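Side-chain contacts in 3-oxoacyl-[acyl-carrier-protein] synthase 3 (Micrococcus luteus NCTC 2665, PDB 4EWP), which probably catalyses the condensation that initiates fatty acid synthesis, in which an acetyl starter from acetyl-CoA is extended by two carbons from malonyl-ACP: residues A[207-212]-A[232-237]; A[198-203]-A[338-343]; A[35-40]-A[163-168]; A[87-92]-A[103-108]; A[194-199]-A[240-245]. One frame throughout, in Å; residues are numbered along the deposited sequence.

Contact 1 (A[207-212]-A[232-237]); sequences LELRDA and LWPTLR
Leu209 and Trp233 share the same first torsion, chi1 175° in each, which sends CG to the side opposite the backbone N; in Leu209 a second torsion of 59° then spreads the two methyls over different partners. CD2 does most of the touching. It lies 3.7 Å from CE3 of Trp233 and 4.0 Å from CZ3 of the same ring, approaching the indole at a slant, and it also sits 4.0 Å from CD of Pro234, whose side chain runs nearly perpendicular to that of Leu209. The other methyl, CD1, comes within 4.3 Å of Leu232 CB. Pro234 has a double role, because its CD also covers one face of the Trp233 ring near the rim, so the three side chains touch one another. Within the thiolase-like fold, this contact belongs to a long excursion between the paired strands 200-202 and 236-238: helix 206-219 follows the first and packs against the loop leading into the second. The excursion lies at the dimer interface, where Leu209 meets Leu209 of the second subunit and Trp233 N donates to Glu214 OE2 of that subunit. The Trp233 NE1 group bonds to Asp155 O of its own chain. On the helix, Arg210 NE and NH1 both grip the single oxygen Asp211 OD1, the NE bond measuring 3.1 Å, while Arg210 NH2 forms a salt bridge with Asp155 of the second subunit.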
# COMPACT_ATOMS: atom_id res chain seq x y z
N LEU A 207 -7.58 -3.19 17.07
CA LEU A 207 -8.35 -2.43 18.05
C LEU A 207 -8.73 -3.24 19.30
O LEU A 207 -8.96 -2.67 20.37
CB LEU A 207 -9.60 -1.83 17.41
CG LEU A 207 -9.36 -0.90 16.22
CD1 LEU A 207 -10.67 -0.31 15.74
CD2 LEU A 207 -8.36 0.20 16.59
N GLU A 208 -8.84 -4.55 19.17
CA GLU A 208 -9.17 -5.36 20.34
C GLU A 208 -7.96 -5.29 21.26
O GLU A 208 -8.09 -5.16 22.47
CB GLU A 208 -9.48 -6.80 19.97
CG GLU A 208 -10.78 -6.98 19.18
CD GLU A 208 -11.29 -8.42 19.21
OE1 GLU A 208 -12.16 -8.76 18.37
OE2 GLU A 208 -10.81 -9.19 20.07
N LEU A 209 -6.79 -5.35 20.65
CA LEU A 209 -5.54 -5.26 21.38
C LEU A 209 -5.44 -3.87 22.02
O LEU A 209 -5.17 -3.77 23.22
CB LEU A 209 -4.36 -5.55 20.44
CG LEU A 209 -2.92 -5.41 20.94
CD1 LEU A 209 -2.66 -6.31 22.13
CD2 LEU A 209 -1.91 -5.70 19.82
N ARG A 210 -5.68 -2.82 21.24
CA ARG A 210 -5.74 -1.47 21.81
C ARG A 210 -6.65 -1.42 23.03
O ARG A 210 -6.24 -1.02 24.13
CB ARG A 210 -6.22 -0.44 20.78
CG ARG A 210 -6.41 0.98 21.37
CD ARG A 210 -7.19 1.92 20.44
NE ARG A 210 -8.62 1.57 20.42
CZ ARG A 210 -9.51 2.07 19.56
NH1 ARG A 210 -10.77 1.68 19.62
NH2 ARG A 210 -9.14 2.95 18.63
N ASP A 211 -7.90 -1.83 22.84
CA ASP A 211 -8.90 -1.68 23.91
C ASP A 211 -8.49 -2.40 25.19
O ASP A 211 -8.68 -1.87 26.29
CB ASP A 211 -10.28 -2.16 23.46
CG ASP A 211 -10.87 -1.29 22.37
OD1 ASP A 211 -10.43 -0.13 22.22
OD2 ASP A 211 -11.78 -1.78 21.66
N ALA A 212 -7.93 -3.59 25.05
CA ALA A 212 -7.51 -4.39 26.21
C ALA A 212 -6.34 -3.76 26.96
O ALA A 212 -6.41 -3.55 28.18
CB ALA A 212 -7.16 -5.81 25.78
N LEU A 232 -3.41 -12.45 22.39
CA LEU A 232 -4.10 -11.20 22.06
C LEU A 232 -3.45 -10.53 20.85
O LEU A 232 -4.12 -9.89 20.05
CB LEU A 232 -4.11 -10.25 23.26
CG LEU A 232 -5.30 -10.36 24.24
CD1 LEU A 232 -6.06 -11.67 24.08
CD2 LEU A 232 -4.82 -10.20 25.68
N TRP A 233 -2.13 -10.67 20.73
CA TRP A 233 -1.44 -10.21 19.53
C TRP A 233 -2.08 -10.91 18.32
O TRP A 233 -2.14 -12.13 18.28
CB TRP A 233 0.05 -10.53 19.62
CG TRP A 233 0.83 -10.20 18.37
CD1 TRP A 233 1.39 -11.09 17.49
CD2 TRP A 233 1.12 -8.90 17.85
NE1 TRP A 233 2.03 -10.42 16.47
CE2 TRP A 233 1.88 -9.07 16.67
CE3 TRP A 233 0.83 -7.60 18.28
CZ2 TRP A 233 2.34 -7.99 15.92
CZ3 TRP A 233 1.29 -6.53 17.52
CH2 TRP A 233 2.04 -6.74 16.36
N PRO A 234 -2.60 -10.14 17.36
CA PRO A 234 -3.27 -10.77 16.22
C PRO A 234 -2.29 -11.61 15.41
O PRO A 234 -1.15 -11.19 15.19
CB PRO A 234 -3.73 -9.57 15.37
CG PRO A 234 -3.75 -8.42 16.30
CD PRO A 234 -2.63 -8.67 17.28
N THR A 235 -2.74 -12.78 14.98
CA THR A 235 -1.90 -13.65 14.17
C THR A 235 -2.67 -14.18 12.98
O THR A 235 -3.89 -14.16 12.96
CB THR A 235 -1.37 -14.83 14.99
OG1 THR A 235 -2.48 -15.55 15.57
CG2 THR A 235 -0.45 -14.34 16.08
N LEU A 236 -1.93 -14.66 11.98
CA LEU A 236 -2.48 -15.13 10.73
C LEU A 236 -3.20 -16.47 10.90
O LEU A 236 -2.81 -17.32 11.70
CB LEU A 236 -1.35 -15.24 9.71
CG LEU A 236 -1.50 -14.73 8.28
CD1 LEU A 236 -2.27 -13.45 8.22
CD2 LEU A 236 -0.11 -14.54 7.67
N ARG A 237 -4.27 -16.66 10.13
CA ARG A 237 -5.04 -17.89 10.18
C ARG A 237 -5.63 -18.11 8.79
O ARG A 237 -5.72 -17.17 7.99
CB ARG A 237 -6.13 -17.77 11.27
CG ARG A 237 -7.54 -18.15 10.85
CD ARG A 237 -8.28 -17.02 10.14
NE ARG A 237 -8.97 -17.49 8.95
CZ ARG A 237 -10.03 -18.29 8.96
NH1 ARG A 237 -10.53 -18.72 10.12
NH2 ARG A 237 -10.59 -18.67 7.83

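Contact 2 (A[198-203]-A[338-343]); sequences STISMT and AGLVYG
Ile200 packs against the tight turn of a beta-hairpin, the one linking strands 330-337 and 341-348 in the C-terminal half of the thiolase-like fold. Its CB already touches the turn, 3.7 Å from Ala338 CB. The same alanine methyl comes closer still to the backbone, lying 3.3 Å from Ile200 O. The CG2 branch of the isoleucine stays against Ala338 CB as well. CG1 lies beside the backbone N (chi1 -55°) and runs alongside Val243 of helix 240-262. From there the chain extends fully (chi2 171°), carrying CD1 past the alanine backbone, 3.7 Å from Ala338 N, until it comes 4.2 Å from Leu340 CD2. That leucine methyl is also approached by Thr199 CB, so the methyl touches both Thr199 and Ile200. The turn is unusual in its backbone: Gly339 adopts angles that call for glycine, and the peptide bond before Leu340 is cis. It is the end of the Leu340 side chain, rather than its CB, that comes nearer to Ile200. Ala338 also packs against Pro99 of the second subunit. The side chain of Ile200 is about 6 Å from that of Cys123 and about 7 Å from that of His275, both predicted active-site residues, so this packing lies close to the probable catalytic centre. Polar atoms at the junction are bridged by a single water, which accepts from two backbone N-H groups, Ile200 N at 3.2 Å and Gly339 N at 2.9 Å.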
# COMPACT_ATOMS: atom_id res chain seq x y z
N SER A 198 -12.47 -13.07 4.64
CA SER A 198 -12.14 -13.76 5.88
C SER A 198 -11.45 -15.11 5.68
O SER A 198 -11.07 -15.75 6.66
CB SER A 198 -13.38 -13.93 6.76
OG SER A 198 -14.18 -15.00 6.29
N THR A 199 -11.29 -15.54 4.43
CA THR A 199 -10.72 -16.87 4.15
C THR A 199 -9.29 -17.03 4.67
O THR A 199 -8.94 -18.06 5.25
CB THR A 199 -10.82 -17.24 2.65
OG1 THR A 199 -12.21 -17.38 2.31
CG2 THR A 199 -10.11 -18.56 2.36
N ILE A 200 -8.47 -16.01 4.45
CA ILE A 200 -7.15 -15.90 5.05
C ILE A 200 -7.16 -14.54 5.74
O ILE A 200 -7.40 -13.53 5.09
CB ILE A 200 -6.05 -15.88 3.96
CG1 ILE A 200 -6.16 -17.10 3.05
CG2 ILE A 200 -4.67 -15.80 4.56
CD1 ILE A 200 -5.24 -17.00 1.82
N SER A 201 -6.92 -14.51 7.04
CA SER A 201 -7.09 -13.28 7.80
C SER A 201 -6.40 -13.38 9.15
O SER A 201 -5.89 -14.43 9.50
CB SER A 201 -8.58 -13.00 8.01
OG SER A 201 -9.18 -14.00 8.80
N MET A 202 -6.39 -12.27 9.89
CA MET A 202 -5.82 -12.26 11.24
C MET A 202 -6.89 -12.75 12.21
O MET A 202 -8.07 -12.69 11.90
CB MET A 202 -5.38 -10.85 11.63
CG MET A 202 -4.45 -10.17 10.63
SD MET A 202 -2.88 -11.05 10.47
CE MET A 202 -2.15 -10.76 12.07
N THR A 203 -6.48 -13.21 13.39
CA THR A 203 -7.41 -13.71 14.40
C THR A 203 -8.39 -12.65 14.89
O THR A 203 -9.54 -12.97 15.25
CB THR A 203 -6.67 -14.28 15.64
OG1 THR A 203 -5.61 -13.39 16.02
CG2 THR A 203 -6.07 -15.66 15.32
N ALA A 338 -4.53 -13.48 0.78
CA ALA A 338 -5.60 -12.88 1.59
C ALA A 338 -6.27 -11.69 0.89
O ALA A 338 -5.61 -10.83 0.30
CB ALA A 338 -5.06 -12.46 2.95
N GLY A 339 -7.60 -11.64 0.94
CA GLY A 339 -8.32 -10.57 0.26
C GLY A 339 -9.75 -10.93 -0.08
O GLY A 339 -10.69 -10.31 0.44
N LEU A 340 -9.94 -11.92 -0.95
CA LEU A 340 -8.84 -12.60 -1.62
C LEU A 340 -8.34 -11.73 -2.78
O LEU A 340 -9.11 -10.97 -3.36
CB LEU A 340 -9.33 -13.95 -2.14
CG LEU A 340 -9.68 -15.05 -1.11
CD1 LEU A 340 -10.51 -16.18 -1.74
CD2 LEU A 340 -8.41 -15.62 -0.49
N VAL A 341 -7.05 -11.82 -3.10
CA VAL A 341 -6.50 -11.11 -4.25
C VAL A 341 -5.55 -12.01 -5.05
O VAL A 341 -4.99 -12.97 -4.51
CB VAL A 341 -5.76 -9.81 -3.85
CG1 VAL A 341 -6.73 -8.79 -3.26
CG2 VAL A 341 -4.60 -10.11 -2.89
N TYR A 342 -5.38 -11.69 -6.33
CA TYR A 342 -4.48 -12.43 -7.20
C TYR A 342 -3.91 -11.54 -8.32
O TYR A 342 -4.53 -10.56 -8.71
CB TYR A 342 -5.21 -13.60 -7.85
CG TYR A 342 -6.42 -13.19 -8.66
CD1 TYR A 342 -7.70 -13.23 -8.12
CD2 TYR A 342 -6.28 -12.77 -9.97
CE1 TYR A 342 -8.81 -12.87 -8.87
CE2 TYR A 342 -7.38 -12.40 -10.73
CZ TYR A 342 -8.64 -12.45 -10.17
OH TYR A 342 -9.72 -12.09 -10.93
N GLY A 343 -2.75 -11.92 -8.84
CA GLY A 343 -2.15 -11.22 -9.96
C GLY A 343 -1.25 -12.15 -10.76
O GLY A 343 -0.57 -13.01 -10.18
O HOH W 1 -9.04 -13.50 2.59

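Contact 3 (A[35-40]-A[163-168]); sequences GPIDSS and SISFLL
Ile37 and Phe166 make the apolar part of this contact. The tip methyl Ile37 CD1 lies 3.6 Å from Phe166 CD1 and 4.1 Å from both CG and CE1 of the same ring, approaching obliquely while the two side chains run nearly at right angles. Each has its gamma carbon between the backbone N and the carbonyl carbon (chi1 66° for Ile37 CG1, 60° for Phe166), the crowded position, and with these torsions the two side chains meet. The Phe166 ring is also covered on one face, toward its rim, by Leu167 CD1.

A looser van der Waals approach sets Ile37 CG2 4.4 Å from Ser165 OG, whose polar partner is Asp161 O.

Backbone bonds shape both partners. Asp38 N bonds to Gly35 O at 2.9 Å, closing a type I beta turn that presents Ile37, and Leu167 N bonds to Ile164 O in the 3-10 turn that presents Phe166. Leu167 also shares a backbone hydrogen bond with Asn306, a predicted active-site residue whose side chain is about 9 Å from that of Phe166.

In the thiolase-like fold, that 3-10 turn belongs to the connection between strands 144-152 and 170-180, while Ser40 caps helix 41-48, whose Trp43, Ile44 and Thr48 pack on Phe166.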
# COMPACT_ATOMS: atom_id res chain seq x y z
N GLY A 35 5.99 -29.65 17.97
CA GLY A 35 5.54 -29.82 19.35
C GLY A 35 4.22 -29.15 19.69
O GLY A 35 3.25 -29.83 20.00
N PRO A 36 4.17 -27.81 19.64
CA PRO A 36 2.98 -27.02 20.00
C PRO A 36 1.76 -27.26 19.09
O PRO A 36 0.64 -26.92 19.48
CB PRO A 36 3.46 -25.58 19.85
CG PRO A 36 4.95 -25.65 19.93
CD PRO A 36 5.31 -26.94 19.28
N ILE A 37 1.97 -27.80 17.89
CA ILE A 37 0.85 -28.15 17.01
C ILE A 37 0.61 -29.67 17.01
O ILE A 37 -0.16 -30.20 16.20
CB ILE A 37 1.05 -27.63 15.55
CG1 ILE A 37 2.22 -28.34 14.85
CG2 ILE A 37 1.24 -26.13 15.52
CD1 ILE A 37 2.30 -28.03 13.35
N ASP A 38 1.29 -30.35 17.93
CA ASP A 38 1.20 -31.80 18.09
C ASP A 38 1.12 -32.59 16.78
O ASP A 38 0.26 -33.46 16.64
CB ASP A 38 0.02 -32.18 18.99
CG ASP A 38 0.05 -33.65 19.41
OD1 ASP A 38 1.16 -34.22 19.54
OD2 ASP A 38 -1.04 -34.24 19.61
N SER A 39 2.01 -32.30 15.83
CA SER A 39 2.09 -33.13 14.62
C SER A 39 3.49 -33.72 14.40
O SER A 39 4.15 -34.14 15.37
CB SER A 39 1.54 -32.41 13.38
OG SER A 39 2.52 -31.59 12.79
N SER A 40 3.95 -33.80 13.15
CA SER A 40 5.20 -34.50 12.88
C SER A 40 5.94 -34.05 11.62
O SER A 40 5.35 -33.46 10.71
CB SER A 40 4.97 -36.02 12.82
OG SER A 40 4.29 -36.40 11.64
N SER A 163 -3.35 -24.14 11.19
CA SER A 163 -3.88 -23.81 9.86
C SER A 163 -2.81 -23.26 8.93
O SER A 163 -2.84 -23.51 7.73
CB SER A 163 -5.07 -22.85 9.93
OG SER A 163 -4.68 -21.53 10.25
N ILE A 164 -1.84 -22.52 9.47
CA ILE A 164 -0.89 -21.84 8.59
C ILE A 164 0.50 -21.58 9.18
O ILE A 164 1.48 -21.49 8.45
CB ILE A 164 -1.47 -20.49 8.10
CG1 ILE A 164 -0.70 -19.95 6.89
CG2 ILE A 164 -1.47 -19.49 9.24
CD1 ILE A 164 -1.42 -18.85 6.14
N SER A 165 0.59 -21.46 10.51
CA SER A 165 1.83 -21.03 11.15
C SER A 165 3.09 -21.69 10.58
O SER A 165 4.02 -21.02 10.16
CB SER A 165 1.76 -21.27 12.66
OG SER A 165 1.81 -22.65 12.96
N PHE A 166 3.11 -23.02 10.58
CA PHE A 166 4.34 -23.74 10.24
C PHE A 166 4.69 -23.64 8.75
O PHE A 166 5.79 -24.04 8.36
CB PHE A 166 4.22 -25.20 10.65
CG PHE A 166 3.09 -25.91 9.97
CD1 PHE A 166 1.82 -25.89 10.53
CD2 PHE A 166 3.30 -26.55 8.77
CE1 PHE A 166 0.77 -26.53 9.90
CE2 PHE A 166 2.26 -27.20 8.13
CZ PHE A 166 0.99 -27.19 8.70
N LEU A 167 3.77 -23.13 7.93
CA LEU A 167 4.04 -22.98 6.49
C LEU A 167 4.88 -21.76 6.18
O LEU A 167 5.50 -21.69 5.12
CB LEU A 167 2.74 -22.89 5.67
CG LEU A 167 2.04 -24.19 5.32
CD1 LEU A 167 0.73 -24.32 6.10
CD2 LEU A 167 1.78 -24.25 3.83
N LEU A 168 4.90 -20.80 7.09
CA LEU A 168 5.40 -19.47 6.74
C LEU A 168 6.85 -19.18 7.09
O LEU A 168 7.33 -19.52 8.17
CB LEU A 168 4.50 -18.40 7.35
CG LEU A 168 3.03 -18.60 7.00
CD1 LEU A 168 2.20 -17.46 7.60
CD2 LEU A 168 2.89 -18.67 5.48

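Contact 4 (A[87-92]-A[103-108]); sequences VIVSTV and ALVAHE
Val87 and Ala106 meet methyl to methyl, Val87 CG2 lying 3.9 Å from Ala106 CB. The rotamer of the valine assigns its branches to separate partners: CG1 takes the place opposite the backbone N (chi1 174°) and comes within 4.5 Å of Val105 CG1, while CG2, beside the backbone N, is left for the alanine. Val89, two residues further along the strand and directed to the same side, holds nearly the same conformation (chi1 167°), and its CG2 reaches Val105 CG2 at 4.3 Å. Val105 thus engages both strand valines, one with each methyl. These elements are the first strand and the helix of a beta-alpha-beta crossover, in which helix 101-108 connects the parallel neighbours 86-90 and 116-120. The axes of the segments 87-90 and 103-108 run at 133° to each other and approach to 8.6 Å, a separation bridged by valine and alanine side chains. Beyond the pair, Val105 also packs on Ala66 of helix 62-76, and Ala103 touches Gly339 of the second subunit. All four contacting residues are buried and meet through methyl groups alone, so the helix is seated on the sheet here by shape and exclusion of water, without directional polar bonds between the two segments.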
# COMPACT_ATOMS: atom_id res chain seq x y z
N VAL A 87 9.93 3.32 -5.94
CA VAL A 87 10.24 2.21 -5.07
C VAL A 87 8.93 1.69 -4.54
O VAL A 87 8.21 2.41 -3.86
CB VAL A 87 11.11 2.65 -3.85
CG1 VAL A 87 11.29 1.51 -2.88
CG2 VAL A 87 12.47 3.18 -4.30
N ILE A 88 8.59 0.44 -4.86
CA ILE A 88 7.34 -0.16 -4.40
C ILE A 88 7.66 -1.33 -3.49
O ILE A 88 8.36 -2.27 -3.89
CB ILE A 88 6.47 -0.66 -5.57
CG1 ILE A 88 6.19 0.46 -6.56
CG2 ILE A 88 5.17 -1.23 -5.05
CD1 ILE A 88 5.37 0.03 -7.76
N VAL A 89 7.18 -1.26 -2.26
CA VAL A 89 7.45 -2.33 -1.32
C VAL A 89 6.14 -3.03 -0.96
O VAL A 89 5.21 -2.42 -0.43
CB VAL A 89 8.13 -1.83 -0.04
CG1 VAL A 89 8.09 -2.91 1.03
CG2 VAL A 89 9.55 -1.35 -0.35
N SER A 90 6.07 -4.31 -1.27
CA SER A 90 4.86 -5.05 -1.02
C SER A 90 5.05 -5.92 0.21
O SER A 90 5.79 -6.89 0.18
CB SER A 90 4.51 -5.87 -2.25
OG SER A 90 3.53 -6.81 -1.90
N THR A 91 4.38 -5.55 1.30
CA THR A 91 4.55 -6.21 2.59
C THR A 91 3.35 -5.96 3.49
O THR A 91 2.70 -4.93 3.37
CB THR A 91 5.79 -5.67 3.32
OG1 THR A 91 5.96 -6.35 4.57
CG2 THR A 91 5.62 -4.19 3.63
N VAL A 92 3.07 -6.89 4.40
CA VAL A 92 2.03 -6.68 5.41
C VAL A 92 2.57 -6.85 6.81
O VAL A 92 1.80 -6.92 7.76
CB VAL A 92 0.84 -7.66 5.24
CG1 VAL A 92 0.15 -7.46 3.90
CG2 VAL A 92 1.31 -9.12 5.41
N ALA A 103 9.93 4.02 2.26
CA ALA A 103 10.63 5.30 2.40
C ALA A 103 11.99 5.08 3.04
O ALA A 103 12.96 5.73 2.65
CB ALA A 103 9.78 6.30 3.21
N LEU A 104 12.06 4.16 4.00
CA LEU A 104 13.35 3.75 4.56
C LEU A 104 14.22 3.07 3.52
O LEU A 104 15.41 3.37 3.40
CB LEU A 104 13.18 2.80 5.76
CG LEU A 104 12.78 3.37 7.11
CD1 LEU A 104 12.48 2.25 8.09
CD2 LEU A 104 13.87 4.29 7.67
N VAL A 105 13.63 2.13 2.77
CA VAL A 105 14.38 1.40 1.76
C VAL A 105 14.97 2.37 0.74
O VAL A 105 16.17 2.31 0.43
CB VAL A 105 13.50 0.33 1.06
CG1 VAL A 105 14.26 -0.36 -0.10
CG2 VAL A 105 12.99 -0.70 2.07
N ALA A 106 14.13 3.27 0.24
CA ALA A 106 14.55 4.24 -0.77
C ALA A 106 15.76 5.01 -0.28
O ALA A 106 16.72 5.21 -1.03
CB ALA A 106 13.42 5.21 -1.09
N HIS A 107 15.71 5.41 0.99
CA HIS A 107 16.79 6.19 1.58
C HIS A 107 18.06 5.36 1.71
O HIS A 107 19.14 5.82 1.33
CB HIS A 107 16.42 6.75 2.95
CG HIS A 107 17.58 7.33 3.68
ND1 HIS A 107 18.33 8.37 3.17
CD2 HIS A 107 18.17 6.99 4.85
CE1 HIS A 107 19.31 8.66 4.00
NE2 HIS A 107 19.23 7.84 5.03
N GLU A 108 17.93 4.15 2.24
CA GLU A 108 19.09 3.30 2.52
C GLU A 108 19.85 2.96 1.25
O GLU A 108 21.08 2.87 1.27
CB GLU A 108 18.66 1.99 3.20
CG GLU A 108 17.71 2.13 4.38
CD GLU A 108 18.39 2.62 5.63
OE1 GLU A 108 19.59 2.98 5.56
OE2 GLU A 108 17.73 2.64 6.70

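Contact 5 (A[194-199]-A[240-245]); sequences GERWST and GPSVFR
Thr199 and Arg196, the two ends of a type I beta turn, lean on the first turn of helix 240-262; their loop links strands 189-192 and 200-202 of the thiolase-like fold. In the innermost shell Thr199 CG2 lies 4.0 Å from Val243 CG2 and 4.1 Å from Ser242 CB, the threonine and valine side chains meeting at a slant. Ser242 CB is touched a second time by the arginine; the carbon stands at the edge of the guanidinium, close to its plane, so the group meets the helix with its rim.

The next shell explains these positions. Thr199 has OG1 beside the backbone N (chi1 -66°), which turns the methyl rather than the hydroxyl toward the helix. The Arg196 chain is extended at first and then bends at chi3 (62°), bringing its end alongside Ser242. The turn itself is closed by Thr199 N bonding to Arg196 O at 3.1 Å, and Arg237 NH2 holds Thr199 O from the neighbouring strand. Ser242 OG is hydrogen-bonded to Asp239.

Further out, the Val243 side chain is about 8 Å from those of His275 and Asn306, predicted active-site residues. Trp197 bonds through NE1 to Ser100 O of the second subunit and stacks edge-to-face with His96 of that subunit. Arg196 NH2 and Arg245 NH2, like charges, stand 6.2 Å apart without touching, whereas Arg196 NH2 is 3.9 Å from Ser242 CB.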
# COMPACT_ATOMS: atom_id res chain seq x y z
N GLY A 194 -13.39 -9.66 -2.45
CA GLY A 194 -13.56 -9.28 -1.07
C GLY A 194 -14.69 -10.03 -0.38
O GLY A 194 -14.80 -9.98 0.85
N GLU A 195 -15.56 -10.69 -1.14
CA GLU A 195 -16.60 -11.47 -0.49
C GLU A 195 -15.94 -12.52 0.40
O GLU A 195 -16.53 -12.98 1.37
CB GLU A 195 -17.55 -12.15 -1.48
CG GLU A 195 -18.57 -13.03 -0.76
CD GLU A 195 -19.60 -13.66 -1.68
OE1 GLU A 195 -20.14 -12.96 -2.56
OE2 GLU A 195 -19.88 -14.86 -1.51
N ARG A 196 -14.71 -12.88 0.05
CA ARG A 196 -14.02 -13.95 0.75
C ARG A 196 -12.88 -13.40 1.57
O ARG A 196 -11.87 -14.08 1.78
CB ARG A 196 -13.57 -15.02 -0.25
CG ARG A 196 -14.75 -15.63 -1.02
CD ARG A 196 -14.34 -16.66 -2.07
NE ARG A 196 -13.69 -17.81 -1.43
CZ ARG A 196 -13.76 -19.06 -1.88
NH1 ARG A 196 -14.47 -19.34 -2.96
NH2 ARG A 196 -13.13 -20.03 -1.23
N TRP A 197 -13.06 -12.17 2.05
CA TRP A 197 -12.04 -11.47 2.85
C TRP A 197 -11.57 -12.30 4.05
O TRP A 197 -10.39 -12.27 4.41
CB TRP A 197 -12.59 -10.12 3.31
CG TRP A 197 -11.61 -9.11 3.87
CD1 TRP A 197 -10.83 -8.22 3.16
CD2 TRP A 197 -11.37 -8.81 5.26
NE1 TRP A 197 -10.10 -7.43 4.01
CE2 TRP A 197 -10.42 -7.76 5.31
CE3 TRP A 197 -11.85 -9.33 6.46
CZ2 TRP A 197 -9.94 -7.25 6.51
CZ3 TRP A 197 -11.37 -8.81 7.66
CH2 TRP A 197 -10.43 -7.78 7.67
N SER A 198 -12.47 -13.07 4.64
CA SER A 198 -12.14 -13.76 5.88
C SER A 198 -11.45 -15.11 5.68
O SER A 198 -11.07 -15.75 6.66
CB SER A 198 -13.38 -13.93 6.76
OG SER A 198 -14.18 -15.00 6.29
N THR A 199 -11.29 -15.54 4.43
CA THR A 199 -10.72 -16.87 4.15
C THR A 199 -9.29 -17.03 4.67
O THR A 199 -8.94 -18.06 5.25
CB THR A 199 -10.82 -17.24 2.65
OG1 THR A 199 -12.21 -17.38 2.31
CG2 THR A 199 -10.11 -18.56 2.36
N GLY A 240 -7.82 -23.68 5.45
CA GLY A 240 -6.93 -24.43 4.57
C GLY A 240 -7.58 -25.05 3.34
O GLY A 240 -7.15 -24.81 2.21
N PRO A 241 -8.63 -25.85 3.55
CA PRO A 241 -9.34 -26.49 2.43
C PRO A 241 -9.90 -25.50 1.41
O PRO A 241 -9.80 -25.76 0.21
CB PRO A 241 -10.47 -27.25 3.13
CG PRO A 241 -9.91 -27.59 4.46
CD PRO A 241 -9.11 -26.35 4.85
N SER A 242 -10.48 -24.39 1.86
CA SER A 242 -10.96 -23.38 0.91
C SER A 242 -9.82 -22.81 0.08
O SER A 242 -9.94 -22.67 -1.14
CB SER A 242 -11.71 -22.25 1.61
OG SER A 242 -12.89 -22.74 2.19
N VAL A 243 -8.70 -22.50 0.73
CA VAL A 243 -7.55 -21.98 0.00
C VAL A 243 -7.14 -22.91 -1.13
O VAL A 243 -6.91 -22.46 -2.25
CB VAL A 243 -6.35 -21.73 0.92
CG1 VAL A 243 -5.11 -21.44 0.09
CG2 VAL A 243 -6.65 -20.58 1.86
N PHE A 244 -7.08 -24.22 -0.85
CA PHE A 244 -6.67 -25.20 -1.87
C PHE A 244 -7.60 -25.21 -3.08
O PHE A 244 -7.14 -25.13 -4.22
CB PHE A 244 -6.57 -26.61 -1.28
CG PHE A 244 -6.15 -27.65 -2.29
CD1 PHE A 244 -4.80 -27.94 -2.51
CD2 PHE A 244 -7.10 -28.34 -3.04
CE1 PHE A 244 -4.42 -28.89 -3.44
CE2 PHE A 244 -6.72 -29.29 -3.98
CZ PHE A 244 -5.37 -29.57 -4.18
N ARG A 245 -8.91 -25.31 -2.84
CA ARG A 245 -9.88 -25.32 -3.93
C ARG A 245 -9.77 -24.07 -4.80
O ARG A 245 -9.83 -24.14 -6.03
CB ARG A 245 -11.31 -25.47 -3.41
CG ARG A 245 -11.64 -26.88 -3.01
CD ARG A 245 -13.11 -27.05 -2.71
NE ARG A 245 -13.54 -26.24 -1.59
CZ ARG A 245 -13.54 -26.65 -0.33
NH1 ARG A 245 -13.12 -27.87 -0.02
NH2 ARG A 245 -13.95 -25.84 0.64

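Contact 4 lies in the buried interior between strand and helix and is wholly hydrocarbon; contacts 1 and 3 are also buried, but each pairs an aliphatic side chain with an aromatic ring, in a loop in contact 1 and in a 3-10 turn in contact 3. Contact 5, at the surface, mixes methyls with an arginine, and contact 2, partly buried, adds a bridging water. Contacts 2 and 5 are close partners, sharing Ser198 and Thr199, with centres about 7 Å apart and Ile200 lying on Val243. Contact 1 joins contact 2 through the paired strands 200-202 and 236-238, and touches contact 3 through Leu236 and Leu168. Unlike the other four, contact 3 is not touched by the second subunit.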